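Local coordinates for ABC transporter sugar binding protein (Xanthomonas axonopodis pv. citri, PDB 3UOR) that probably binds maltose or a related sugar in the periplasm and hands it to an ABC transporter for uptake, at residues W284-L289 / D355-A360; T144-Y149 / G362-R367; Q161-W166 / P288-N293. All blocks are in the same frame, centred on the assembly; numbering follows the deposited sequence.

All three contacts lie in one lobe of the binding protein, around the central sheet. Contact 2 is the most buried, its centre about 10 Å from the centre of the chain; contacts 1 and 3 lie further out, at about 16 and 19 Å, and are partly buried. Contacts 1 and 2 hold the same elements, setting helix 359-364 against the neighbouring strands 284-287 and 134-150. Contact 3 shares Pro-288 and Leu-289 with contact 1 but joins two loops. The chemistry follows the setting: a threonine hydroxyl, two waters and apolar packing in contact 1, one buried amide in contact 2, and backbone bonds with proline-tryptophan packing in contact 3.

Contact 1: residues W284-L289 / D355-A360; sequences WGTAPL and DALAHA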
ATOM      1  N   TRP A 284      -0.830 -16.468 -16.620  1.00 31.94           N
ATOM      2  CA  TRP A 284      -0.275 -15.727 -15.501  1.00 38.46           C
ATOM      3  C   TRP A 284      -1.383 -15.398 -14.519  1.00 41.69           C
ATOM      4  O   TRP A 284      -2.556 -15.377 -14.878  1.00 42.70           O
ATOM      5  CB  TRP A 284       0.407 -14.442 -15.974  1.00 29.72           C
ATOM      6  CG  TRP A 284      -0.546 -13.476 -16.601  1.00 34.81           C
ATOM      7  CD1 TRP A 284      -1.047 -13.530 -17.875  1.00 32.01           C
ATOM      8  CD2 TRP A 284      -1.127 -12.314 -15.991  1.00 35.40           C
ATOM      9  NE1 TRP A 284      -1.891 -12.471 -18.090  1.00 40.70           N
ATOM     10  CE2 TRP A 284      -1.963 -11.713 -16.951  1.00 37.72           C
ATOM     11  CE3 TRP A 284      -1.041 -11.739 -14.720  1.00 35.19           C
ATOM     12  CZ2 TRP A 284      -2.691 -10.567 -16.687  1.00 37.08           C
ATOM     13  CZ3 TRP A 284      -1.766 -10.595 -14.457  1.00 37.19           C
ATOM     14  CH2 TRP A 284      -2.580 -10.019 -15.436  1.00 43.16           C
ATOM     15  N   GLY A 285      -1.002 -15.141 -13.277  1.00 41.05           N
ATOM     16  CA  GLY A 285      -1.967 -14.812 -12.261  1.00 38.34           C
ATOM     17  C   GLY A 285      -1.354 -14.055 -11.121  1.00 41.85           C
ATOM     18  O   GLY A 285      -0.209 -13.619 -11.210  1.00 36.89           O
ATOM     19  N   THR A 286      -2.121 -13.912 -10.047  1.00 32.44           N
ATOM     20  CA  THR A 286      -1.659 -13.235  -8.859  1.00 36.12           C
ATOM     21  C   THR A 286      -1.818 -14.187  -7.674  1.00 39.99           C
ATOM     22  O   THR A 286      -2.728 -15.006  -7.668  1.00 36.57           O
ATOM     23  CB  THR A 286      -2.504 -11.984  -8.619  1.00 41.66           C
ATOM     24  OG1 THR A 286      -3.867 -12.370  -8.483  1.00 36.17           O
ATOM     25  CG2 THR A 286      -2.396 -11.026  -9.791  1.00 37.29           C
ATOM     26  N   ALA A 287      -0.935 -14.091  -6.680  1.00 29.41           N
ATOM     27  CA  ALA A 287      -1.001 -14.965  -5.512  1.00 29.21           C
ATOM     28  C   ALA A 287      -0.619 -14.153  -4.297  1.00 33.97           C
ATOM     29  O   ALA A 287       0.249 -13.299  -4.366  1.00 36.82           O
ATOM     30  CB  ALA A 287      -0.045 -16.187  -5.652  1.00 22.96           C
ATOM     31  N   PRO A 288      -1.251 -14.427  -3.162  1.00 32.82           N
ATOM     32  CA  PRO A 288      -0.933 -13.578  -2.012  1.00 27.92           C
ATOM     33  C   PRO A 288       0.483 -13.855  -1.520  1.00 33.54           C
ATOM     34  O   PRO A 288       1.065 -14.864  -1.884  1.00 28.26           O
ATOM     35  CB  PRO A 288      -2.002 -13.960  -0.978  1.00 24.13           C
ATOM     36  CG  PRO A 288      -2.513 -15.291  -1.394  1.00 34.27           C
ATOM     37  CD  PRO A 288      -2.254 -15.461  -2.867  1.00 33.83           C
ATOM     38  N   LEU A 289       1.028 -12.962  -0.710  1.00 27.67           N
ATOM     39  CA  LEU A 289       2.433 -13.012  -0.311  1.00 28.30           C
ATOM     40  C   LEU A 289       2.705 -14.157   0.668  1.00 27.95           C
ATOM     41  O   LEU A 289       2.051 -14.246   1.705  1.00 29.98           O
ATOM     42  CB  LEU A 289       2.781 -11.663   0.343  1.00 26.56           C
ATOM     43  CG  LEU A 289       4.157 -11.027   0.189  1.00 42.78           C
ATOM     44  CD1 LEU A 289       4.590 -10.972  -1.276  1.00 39.99           C
ATOM     45  CD2 LEU A 289       4.180  -9.646   0.829  1.00 33.87           C
ATOM     46  N   ASP A 355     -13.578 -12.337 -10.301  1.00 41.61           N
ATOM     47  CA  ASP A 355     -12.391 -11.849 -10.994  1.00 38.09           C
ATOM     48  C   ASP A 355     -11.226 -12.673 -10.478  1.00 35.01           C
ATOM     49  O   ASP A 355     -10.779 -12.493  -9.348  1.00 39.62           O
ATOM     50  CB  ASP A 355     -12.189 -10.353 -10.700  1.00 46.90           C
ATOM     51  CG  ASP A 355     -11.022  -9.741 -11.477  1.00 50.50           C
ATOM     52  OD1 ASP A 355     -10.107 -10.486 -11.893  1.00 51.36           O
ATOM     53  OD2 ASP A 355     -11.016  -8.503 -11.662  1.00 47.43           O
ATOM     54  N   ALA A 356     -10.747 -13.586 -11.308  1.00 36.89           N
ATOM     55  CA  ALA A 356      -9.714 -14.530 -10.908  1.00 33.37           C
ATOM     56  C   ALA A 356      -8.406 -13.849 -10.534  1.00 38.01           C
ATOM     57  O   ALA A 356      -7.631 -14.378  -9.741  1.00 44.16           O
ATOM     58  CB  ALA A 356      -9.478 -15.557 -12.023  1.00 36.29           C
ATOM     59  N   LEU A 357      -8.157 -12.680 -11.102  1.00 38.78           N
ATOM     60  CA  LEU A 357      -6.919 -11.961 -10.815  1.00 40.86           C
ATOM     61  C   LEU A 357      -7.054 -11.057  -9.589  1.00 41.05           C
ATOM     62  O   LEU A 357      -6.052 -10.652  -8.994  1.00 36.73           O
ATOM     63  CB  LEU A 357      -6.487 -11.153 -12.034  1.00 37.03           C
ATOM     64  CG  LEU A 357      -6.126 -12.019 -13.230  1.00 37.12           C
ATOM     65  CD1 LEU A 357      -6.031 -11.173 -14.483  1.00 43.21           C
ATOM     66  CD2 LEU A 357      -4.815 -12.728 -12.951  1.00 38.87           C
ATOM     67  N   ALA A 358      -8.293 -10.737  -9.214  1.00 32.19           N
ATOM     68  CA  ALA A 358      -8.510  -9.898  -8.044  1.00 30.34           C
ATOM     69  C   ALA A 358      -8.452 -10.740  -6.776  1.00 26.95           C
ATOM     70  O   ALA A 358      -8.149 -10.240  -5.700  1.00 28.90           O
ATOM     71  CB  ALA A 358      -9.853  -9.141  -8.140  1.00 28.75           C
ATOM     72  N   HIS A 359      -8.714 -12.036  -6.910  1.00 26.62           N
ATOM     73  CA  HIS A 359      -8.924 -12.885  -5.730  1.00 30.92           C
ATOM     74  C   HIS A 359      -7.760 -12.794  -4.732  1.00 38.03           C
ATOM     75  O   HIS A 359      -7.968 -12.729  -3.522  1.00 35.71           O
ATOM     76  CB  HIS A 359      -9.159 -14.345  -6.157  1.00 33.39           C
ATOM     77  CG  HIS A 359      -9.283 -15.296  -5.014  1.00 57.78           C
ATOM     78  ND1 HIS A 359     -10.502 -15.678  -4.495  1.00 71.72           N
ATOM     79  CD2 HIS A 359      -8.341 -15.937  -4.282  1.00 67.27           C
ATOM     80  CE1 HIS A 359     -10.305 -16.517  -3.492  1.00 78.00           C
ATOM     81  NE2 HIS A 359      -9.004 -16.690  -3.341  1.00 74.53           N
ATOM     82  N   ALA A 360      -6.533 -12.800  -5.244  1.00 36.80           N
ATOM     83  CA  ALA A 360      -5.366 -12.847  -4.372  1.00 32.35           C
ATOM     84  C   ALA A 360      -5.266 -11.591  -3.513  1.00 23.95           C
ATOM     85  O   ALA A 360      -4.963 -11.667  -2.322  1.00 24.30           O
ATOM     86  CB  ALA A 360      -4.091 -13.061  -5.191  1.00 31.96           C
TER
HETATM   87  O   HOH W   1      -4.640 -15.693 -10.266  1.00 35.05           O
HETATM   88  O   HOH W   2      -5.708 -14.139  -7.674  1.00 36.23           O
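Apolar packing joins Leu-357 to the start of the strand. Its two methyls divide the work: CD1 meets the outer rim of the Trp-284 indole, 3.8 Å from CH2, whereas CD2 sits over one face of that ring, offset toward the rim, and also comes within 3.6 Å of Gly-285 CA. Trp-284 CG lies between its backbone N and carbonyl carbon (chi1 64°), which brings the six-membered ring across the leucine at roughly a right angle. Further along, Ala-360 CB fills the angle between Thr-286 and Pro-288, with Pro-288 CD 3.8 Å away.

The polar part centres on the Thr-286 hydroxyl. OG1 donates to Leu-357 O at 2.8 Å, approaching from above the carbonyl plane, 35° out of it, and accepts from water 2 at 2.7 Å. That water in turn accepts from Ala-360 N (2.9 Å), tying Ala-360 to the strand's hydroxyl. Water 1 accepts from Thr-286 N. Within 355-360, Asp-355 OD1 takes the Leu-357 amide at 3.0 Å, closing an Asx turn that fixes the backbone carrying Leu-357.

Strand 284-287 pairs antiparallel with strand 134-150, whose Phe-148 touches Trp-284 and Thr-286. Helix 267-275 adds Val-269 and Lys-273 against Leu-357, while helix 359-364 lies on both strands, Ala-360 also touching Leu-146.

Contact 2: residues T144-Y149 / G362-R367; sequences TRLLFY and GDQLER
Gln-364 lays its carboxamide against Leu-146, with OE1 3.4 Å from Leu-146 CB, and turns its NE2 toward the strand's approach at Thr-144 and Arg-145. With CG anti to the backbone N (chi1 -176°) and the chain extended beyond it, the amide reaches from the helix to the strand. NE2 spends its two N-H groups on two acceptors. Arg-145 O is reached at 2.9 Å along a nearly straight bond, the angle at hydrogen being 171°; the donor nevertheless stands above that carbonyl's plane, 55° out of it. Thr-144 OG1, also 2.9 Å from NE2, is met along a more bent bond. Both acceptors lie close to the amide plane, which is evidence for the rotation of the group.

Beside this polar grip, the methyls Thr-144 CG2 and Leu-365 CD2 touch at 3.9 Å. Phe-361, from the same helix, packs on Thr-144 and Leu-146.

The amide's other end is used as well: OE1 accepts from Leu-289 N, and Thr-144 OG1 is also bonded to Ile-299 O. One buried glutamine thus satisfies backbone groups of two separate chain segments, and these bonds at both ends define which end of its amide is nitrogen.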
ATOM      1  N   THR A 144      -1.832  -2.814  -1.939  1.00 27.55           N
ATOM      2  CA  THR A 144      -0.963  -3.770  -1.268  1.00 25.37           C
ATOM      3  C   THR A 144      -0.185  -4.544  -2.338  1.00 30.80           C
ATOM      4  O   THR A 144      -0.579  -4.542  -3.501  1.00 33.95           O
ATOM      5  CB  THR A 144      -1.755  -4.717  -0.347  1.00 26.08           C
ATOM      6  OG1 THR A 144      -0.844  -5.483   0.458  1.00 26.01           O
ATOM      7  CG2 THR A 144      -2.581  -5.669  -1.171  1.00 19.37           C
ATOM      8  N   ARG A 145       0.918  -5.187  -1.951  1.00 26.53           N
ATOM      9  CA  ARG A 145       1.840  -5.791  -2.913  1.00 26.69           C
ATOM     10  C   ARG A 145       1.894  -7.296  -2.743  1.00 19.95           C
ATOM     11  O   ARG A 145       1.989  -7.791  -1.631  1.00 24.99           O
ATOM     12  CB  ARG A 145       3.256  -5.211  -2.708  1.00 28.59           C
ATOM     13  CG  ARG A 145       3.292  -3.669  -2.723  1.00 24.80           C
ATOM     14  CD  ARG A 145       2.673  -3.141  -4.011  1.00 33.23           C
ATOM     15  NE  ARG A 145       2.499  -1.688  -3.984  1.00 39.11           N
ATOM     16  CZ  ARG A 145       3.485  -0.813  -4.182  1.00 48.41           C
ATOM     17  NH1 ARG A 145       4.725  -1.243  -4.425  1.00 30.14           N
ATOM     18  NH2 ARG A 145       3.234   0.495  -4.135  1.00 46.28           N
ATOM     19  N   LEU A 146       1.828  -8.032  -3.843  1.00 20.00           N
ATOM     20  CA  LEU A 146       1.827  -9.489  -3.755  1.00 22.56           C
ATOM     21  C   LEU A 146       2.447 -10.024  -5.045  1.00 25.98           C
ATOM     22  O   LEU A 146       2.968  -9.240  -5.847  1.00 34.51           O
ATOM     23  CB  LEU A 146       0.392 -10.016  -3.505  1.00 22.28           C
ATOM     24  CG  LEU A 146      -0.751  -9.544  -4.410  1.00 27.86           C
ATOM     25  CD1 LEU A 146      -0.431  -9.816  -5.875  1.00 23.89           C
ATOM     26  CD2 LEU A 146      -2.132 -10.169  -4.023  1.00 26.91           C
ATOM     27  N   LEU A 147       2.400 -11.335  -5.273  1.00 30.72           N
ATOM     28  CA  LEU A 147       3.114 -11.913  -6.419  1.00 29.35           C
ATOM     29  C   LEU A 147       2.295 -12.052  -7.691  1.00 32.73           C
ATOM     30  O   LEU A 147       1.307 -12.759  -7.709  1.00 34.50           O
ATOM     31  CB  LEU A 147       3.671 -13.298  -6.064  1.00 26.98           C
ATOM     32  CG  LEU A 147       4.537 -13.383  -4.808  1.00 31.86           C
ATOM     33  CD1 LEU A 147       4.756 -14.841  -4.445  1.00 26.47           C
ATOM     34  CD2 LEU A 147       5.876 -12.675  -5.011  1.00 29.79           C
ATOM     35  N   PHE A 148       2.721 -11.389  -8.756  1.00 32.06           N
ATOM     36  CA  PHE A 148       2.273 -11.720 -10.103  1.00 29.87           C
ATOM     37  C   PHE A 148       3.185 -12.842 -10.549  1.00 35.77           C
ATOM     38  O   PHE A 148       4.381 -12.784 -10.293  1.00 36.05           O
ATOM     39  CB  PHE A 148       2.444 -10.512 -11.040  1.00 31.43           C
ATOM     40  CG  PHE A 148       1.458  -9.419 -10.791  1.00 34.80           C
ATOM     41  CD1 PHE A 148       0.380  -9.225 -11.651  1.00 35.09           C
ATOM     42  CD2 PHE A 148       1.574  -8.608  -9.686  1.00 28.49           C
ATOM     43  CE1 PHE A 148      -0.550  -8.221 -11.413  1.00 39.50           C
ATOM     44  CE2 PHE A 148       0.631  -7.606  -9.440  1.00 32.78           C
ATOM     45  CZ  PHE A 148      -0.424  -7.413 -10.307  1.00 32.06           C
ATOM     46  N   TYR A 149       2.640 -13.860 -11.214  1.00 32.91           N
ATOM     47  CA  TYR A 149       3.442 -15.017 -11.585  1.00 30.27           C
ATOM     48  C   TYR A 149       3.078 -15.612 -12.929  1.00 37.25           C
ATOM     49  O   TYR A 149       1.923 -15.537 -13.354  1.00 37.78           O
ATOM     50  CB  TYR A 149       3.376 -16.110 -10.517  1.00 31.75           C
ATOM     51  CG  TYR A 149       2.040 -16.798 -10.390  1.00 35.72           C
ATOM     52  CD1 TYR A 149       0.972 -16.184  -9.724  1.00 32.30           C
ATOM     53  CD2 TYR A 149       1.842 -18.064 -10.928  1.00 36.32           C
ATOM     54  CE1 TYR A 149      -0.268 -16.822  -9.599  1.00 37.67           C
ATOM     55  CE2 TYR A 149       0.613 -18.714 -10.809  1.00 39.88           C
ATOM     56  CZ  TYR A 149      -0.436 -18.091 -10.144  1.00 38.88           C
ATOM     57  OH  TYR A 149      -1.630 -18.748 -10.018  1.00 38.89           O
ATOM     58  N   GLY A 362      -7.871  -9.689  -2.664  1.00 37.09           N
ATOM     59  CA  GLY A 362      -8.974  -9.707  -1.723  1.00 28.71           C
ATOM     60  C   GLY A 362      -8.626 -10.593  -0.550  1.00 28.16           C
ATOM     61  O   GLY A 362      -8.923 -10.272   0.587  1.00 31.35           O
ATOM     62  N   ASP A 363      -7.973 -11.710  -0.816  1.00 31.85           N
ATOM     63  CA  ASP A 363      -7.529 -12.567   0.284  1.00 35.76           C
ATOM     64  C   ASP A 363      -6.456 -11.888   1.169  1.00 39.06           C
ATOM     65  O   ASP A 363      -6.500 -11.980   2.414  1.00 30.29           O
ATOM     66  CB  ASP A 363      -6.983 -13.889  -0.271  1.00 33.68           C
ATOM     67  CG  ASP A 363      -6.592 -14.862   0.822  1.00 36.73           C
ATOM     68  OD1 ASP A 363      -7.482 -15.405   1.496  1.00 62.31           O
ATOM     69  OD2 ASP A 363      -5.394 -15.082   1.013  1.00 44.48           O
ATOM     70  N   GLN A 364      -5.486 -11.224   0.544  1.00 32.81           N
ATOM     71  CA  GLN A 364      -4.363 -10.635   1.317  1.00 29.24           C
ATOM     72  C   GLN A 364      -4.833  -9.484   2.207  1.00 32.46           C
ATOM     73  O   GLN A 364      -4.286  -9.254   3.294  1.00 29.06           O
ATOM     74  CB  GLN A 364      -3.240 -10.139   0.395  1.00 25.49           C
ATOM     75  CG  GLN A 364      -2.003  -9.612   1.165  1.00 24.91           C
ATOM     76  CD  GLN A 364      -0.770  -9.527   0.281  1.00 26.09           C
ATOM     77  OE1 GLN A 364      -0.316 -10.530  -0.245  1.00 27.34           O
ATOM     78  NE2 GLN A 364      -0.220  -8.324   0.128  1.00 21.38           N
ATOM     79  N   LEU A 365      -5.854  -8.767   1.736  1.00 29.52           N
ATOM     80  CA  LEU A 365      -6.421  -7.648   2.476  1.00 31.07           C
ATOM     81  C   LEU A 365      -6.871  -8.061   3.869  1.00 26.20           C
ATOM     82  O   LEU A 365      -6.946  -7.219   4.770  1.00 25.74           O
ATOM     83  CB  LEU A 365      -7.575  -6.984   1.715  1.00 30.15           C
ATOM     84  CG  LEU A 365      -7.087  -6.260   0.457  1.00 36.87           C
ATOM     85  CD1 LEU A 365      -8.209  -5.459  -0.175  1.00 31.09           C
ATOM     86  CD2 LEU A 365      -5.960  -5.350   0.822  1.00 32.84           C
ATOM     87  N   GLU A 366      -7.141  -9.349   4.070  1.00 25.48           N
ATOM     88  CA  GLU A 366      -7.573  -9.792   5.403  1.00 24.46           C
ATOM     89  C   GLU A 366      -6.413  -9.737   6.379  1.00 34.95           C
ATOM     90  O   GLU A 366      -6.625  -9.813   7.583  1.00 34.01           O
ATOM     91  CB  GLU A 366      -8.115 -11.227   5.373  1.00 27.10           C
ATOM     92  CG  GLU A 366      -9.446 -11.396   4.663  1.00 39.85           C
ATOM     93  CD  GLU A 366     -10.619 -10.786   5.428  1.00 49.07           C
ATOM     94  OE1 GLU A 366     -10.426 -10.344   6.587  1.00 44.20           O
ATOM     95  OE2 GLU A 366     -11.741 -10.750   4.860  1.00 46.40           O
ATOM     96  N   ARG A 367      -5.186  -9.621   5.859  1.00 27.20           N
ATOM     97  CA  ARG A 367      -4.002  -9.749   6.693  1.00 24.94           C
ATOM     98  C   ARG A 367      -3.092  -8.503   6.705  1.00 32.30           C
ATOM     99  O   ARG A 367      -2.127  -8.443   7.481  1.00 28.46           O
ATOM    100  CB  ARG A 367      -3.197 -10.997   6.265  1.00 29.69           C
ATOM    101  CG  ARG A 367      -3.954 -12.336   6.473  1.00 29.85           C
ATOM    102  CD  ARG A 367      -3.093 -13.537   6.022  1.00 35.75           C
ATOM    103  NE  ARG A 367      -2.818 -13.504   4.580  1.00 34.57           N
ATOM    104  CZ  ARG A 367      -3.645 -13.996   3.660  1.00 38.19           C
ATOM    105  NH1 ARG A 367      -4.797 -14.558   4.039  1.00 30.80           N
ATOM    106  NH2 ARG A 367      -3.332 -13.934   2.366  1.00 28.98           N
TER

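Contact 3: residues Q161-W166 / P288-N293; sequences QMPKTW and PLPGPN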
ATOM      1  N   GLN A 161       0.893 -25.335  -7.564  1.00 37.35           N
ATOM      2  CA  GLN A 161       0.518 -24.453  -6.456  1.00 33.62           C
ATOM      3  C   GLN A 161       1.586 -23.382  -6.251  1.00 37.09           C
ATOM      4  O   GLN A 161       2.791 -23.660  -6.322  1.00 32.82           O
ATOM      5  CB  GLN A 161       0.425 -25.256  -5.150  1.00 35.86           C
ATOM      6  CG  GLN A 161      -0.485 -26.477  -5.206  1.00 33.42           C
ATOM      7  CD  GLN A 161      -1.860 -26.124  -5.680  1.00 34.04           C
ATOM      8  OE1 GLN A 161      -2.627 -25.463  -4.969  1.00 38.60           O
ATOM      9  NE2 GLN A 161      -2.191 -26.553  -6.896  1.00 42.02           N
ATOM     10  N   MET A 162       1.159 -22.154  -5.993  1.00 38.86           N
ATOM     11  CA  MET A 162       2.101 -21.140  -5.556  1.00 38.55           C
ATOM     12  C   MET A 162       2.432 -21.444  -4.102  1.00 41.07           C
ATOM     13  O   MET A 162       1.620 -22.032  -3.394  1.00 35.15           O
ATOM     14  CB  MET A 162       1.529 -19.727  -5.723  1.00 33.45           C
ATOM     15  CG  MET A 162       1.600 -19.201  -7.146  1.00 32.06           C
ATOM     16  SD  MET A 162       3.292 -18.852  -7.652  1.00 34.51           S
ATOM     17  CE  MET A 162       3.412 -17.172  -7.003  1.00 22.97           C
ATOM     18  N   PRO A 163       3.650 -21.079  -3.667  1.00 34.99           N
ATOM     19  CA  PRO A 163       4.140 -21.248  -2.287  1.00 33.67           C
ATOM     20  C   PRO A 163       3.350 -20.384  -1.316  1.00 37.10           C
ATOM     21  O   PRO A 163       2.898 -19.313  -1.731  1.00 33.03           O
ATOM     22  CB  PRO A 163       5.579 -20.717  -2.355  1.00 33.10           C
ATOM     23  CG  PRO A 163       5.568 -19.756  -3.542  1.00 32.62           C
ATOM     24  CD  PRO A 163       4.639 -20.417  -4.536  1.00 29.40           C
ATOM     25  N   LYS A 164       3.187 -20.826  -0.066  1.00 29.02           N
ATOM     26  CA  LYS A 164       2.485 -20.014   0.926  1.00 30.89           C
ATOM     27  C   LYS A 164       3.361 -19.693   2.117  1.00 38.43           C
ATOM     28  O   LYS A 164       3.071 -18.753   2.862  1.00 33.17           O
ATOM     29  CB  LYS A 164       1.207 -20.704   1.421  1.00 35.41           C
ATOM     30  CG  LYS A 164       0.179 -20.973   0.333  1.00 34.97           C
ATOM     31  CD  LYS A 164      -1.110 -21.548   0.929  1.00 31.11           C
ATOM     32  CE  LYS A 164      -2.167 -21.718  -0.151  1.00 35.94           C
ATOM     33  NZ  LYS A 164      -3.535 -21.802   0.438  1.00 36.84           N
ATOM     34  N   THR A 165       4.413 -20.487   2.317  1.00 32.77           N
ATOM     35  CA  THR A 165       5.371 -20.192   3.363  1.00 32.38           C
ATOM     36  C   THR A 165       6.675 -19.687   2.751  1.00 29.58           C
ATOM     37  O   THR A 165       6.996 -19.977   1.598  1.00 36.34           O
ATOM     38  CB  THR A 165       5.693 -21.424   4.192  1.00 37.27           C
ATOM     39  OG1 THR A 165       6.550 -22.276   3.426  1.00 31.94           O
ATOM     40  CG2 THR A 165       4.405 -22.184   4.544  1.00 34.36           C
ATOM     41  N   TRP A 166       7.436 -18.945   3.540  1.00 29.36           N
ATOM     42  CA  TRP A 166       8.784 -18.560   3.151  1.00 30.28           C
ATOM     43  C   TRP A 166       9.615 -19.734   2.643  1.00 32.03           C
ATOM     44  O   TRP A 166      10.192 -19.657   1.552  1.00 41.50           O
ATOM     45  CB  TRP A 166       9.485 -17.879   4.315  1.00 34.73           C
ATOM     46  CG  TRP A 166       9.064 -16.419   4.503  1.00 35.86           C
ATOM     47  CD1 TRP A 166       7.985 -15.788   3.938  1.00 31.08           C
ATOM     48  CD2 TRP A 166       9.710 -15.445   5.332  1.00 33.90           C
ATOM     49  NE1 TRP A 166       7.926 -14.481   4.364  1.00 30.93           N
ATOM     50  CE2 TRP A 166       8.976 -14.243   5.214  1.00 32.06           C
ATOM     51  CE3 TRP A 166      10.847 -15.472   6.161  1.00 32.86           C
ATOM     52  CZ2 TRP A 166       9.350 -13.066   5.887  1.00 31.32           C
ATOM     53  CZ3 TRP A 166      11.216 -14.307   6.830  1.00 32.71           C
ATOM     54  CH2 TRP A 166      10.471 -13.121   6.687  1.00 34.07           C
ATOM     55  N   PRO A 288      -1.251 -14.427  -3.162  1.00 32.82           N
ATOM     56  CA  PRO A 288      -0.933 -13.578  -2.012  1.00 27.92           C
ATOM     57  C   PRO A 288       0.483 -13.855  -1.520  1.00 33.54           C
ATOM     58  O   PRO A 288       1.065 -14.864  -1.884  1.00 28.26           O
ATOM     59  CB  PRO A 288      -2.002 -13.960  -0.978  1.00 24.13           C
ATOM     60  CG  PRO A 288      -2.513 -15.291  -1.394  1.00 34.27           C
ATOM     61  CD  PRO A 288      -2.254 -15.461  -2.867  1.00 33.83           C
ATOM     62  N   LEU A 289       1.028 -12.962  -0.710  1.00 27.67           N
ATOM     63  CA  LEU A 289       2.433 -13.012  -0.311  1.00 28.30           C
ATOM     64  C   LEU A 289       2.705 -14.157   0.668  1.00 27.95           C
ATOM     65  O   LEU A 289       2.051 -14.246   1.705  1.00 29.98           O
ATOM     66  CB  LEU A 289       2.781 -11.663   0.343  1.00 26.56           C
ATOM     67  CG  LEU A 289       4.157 -11.027   0.189  1.00 42.78           C
ATOM     68  CD1 LEU A 289       4.590 -10.972  -1.276  1.00 39.99           C
ATOM     69  CD2 LEU A 289       4.180  -9.646   0.829  1.00 33.87           C
ATOM     70  N   PRO A 290       3.662 -15.047   0.354  1.00 22.43           N
ATOM     71  CA  PRO A 290       3.967 -16.054   1.379  1.00 24.40           C
ATOM     72  C   PRO A 290       4.463 -15.403   2.664  1.00 30.09           C
ATOM     73  O   PRO A 290       5.078 -14.339   2.616  1.00 23.82           O
ATOM     74  CB  PRO A 290       5.095 -16.865   0.738  1.00 26.81           C
ATOM     75  CG  PRO A 290       4.873 -16.684  -0.747  1.00 30.62           C
ATOM     76  CD  PRO A 290       4.384 -15.296  -0.910  1.00 27.92           C
ATOM     77  N   GLY A 291       4.180 -16.020   3.804  1.00 29.88           N
ATOM     78  CA  GLY A 291       4.702 -15.551   5.077  1.00 28.06           C
ATOM     79  C   GLY A 291       5.521 -16.654   5.739  1.00 39.59           C
ATOM     80  O   GLY A 291       5.615 -17.764   5.205  1.00 35.46           O
ATOM     81  N   PRO A 292       6.120 -16.362   6.906  1.00 36.34           N
ATOM     82  CA  PRO A 292       6.974 -17.334   7.603  1.00 37.55           C
ATOM     83  C   PRO A 292       6.306 -18.695   7.870  1.00 41.62           C
ATOM     84  O   PRO A 292       6.954 -19.744   7.711  1.00 40.32           O
ATOM     85  CB  PRO A 292       7.290 -16.629   8.922  1.00 38.23           C
ATOM     86  CG  PRO A 292       7.232 -15.155   8.574  1.00 36.04           C
ATOM     87  CD  PRO A 292       6.197 -15.010   7.504  1.00 31.75           C
ATOM     88  N   ASN A 293       5.035 -18.667   8.264  1.00 34.48           N
ATOM     89  CA  ASN A 293       4.302 -19.865   8.667  1.00 48.89           C
ATOM     90  C   ASN A 293       3.085 -20.155   7.816  1.00 44.85           C
ATOM     91  O   ASN A 293       2.335 -21.078   8.098  1.00 47.22           O
ATOM     92  CB  ASN A 293       3.853 -19.721  10.110  1.00 49.21           C
ATOM     93  CG  ASN A 293       5.009 -19.472  11.026  1.00 52.34           C
ATOM     94  OD1 ASN A 293       5.971 -20.236  11.037  1.00 54.54           O
ATOM     95  ND2 ASN A 293       4.948 -18.382  11.773  1.00 54.97           N
TER
HETATM   96  O   HOH W   3       0.873 -17.570  -2.634  1.00 33.38           O
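Trp-166 packs closely on Pro-292, the proline ring lying over one face of the indole. Pro-292 CD is 3.8 Å from the centroid of the five-membered ring and 21° off its normal, the geometry of a CH-pi contact, and CG stands over the centre of the ring system. The two side chains run side by side and point the same way; with CG beside its backbone N (chi1 -79°), the tryptophan brings its ring alongside the loop. At the indole edge, NE1 makes only a weak bond to Pro-290 O, 3.3 Å long; NE1 is also bonded to Gln-203 OE1.

Next to the ring the backbones meet in a single beta bridge between Thr-165 and Gly-291. Its bonds run from Gly-291 N to Lys-164 O (3.1 Å) and from Trp-166 N to Gly-291 O (2.7 Å), and Thr-165 CA adds a CA-H...O contact to the same glycine oxygen. The bridge falls at the start of helix 166-180, where Thr-165 is the N-cap: its OG1 accepts from Glu-168 N. The loop after strand 284-287 is thereby fastened to this helix start.

Pro-163 and Pro-290 meet only lightly through their rings, CG to CG 4.2 Å, and a water donates to both Pro-163 O and Pro-288 O, at 2.8 Å each. The solvent side lies at Lys-164 and Asn-293, which are exposed and whose CB atoms both point away from the opposing loop.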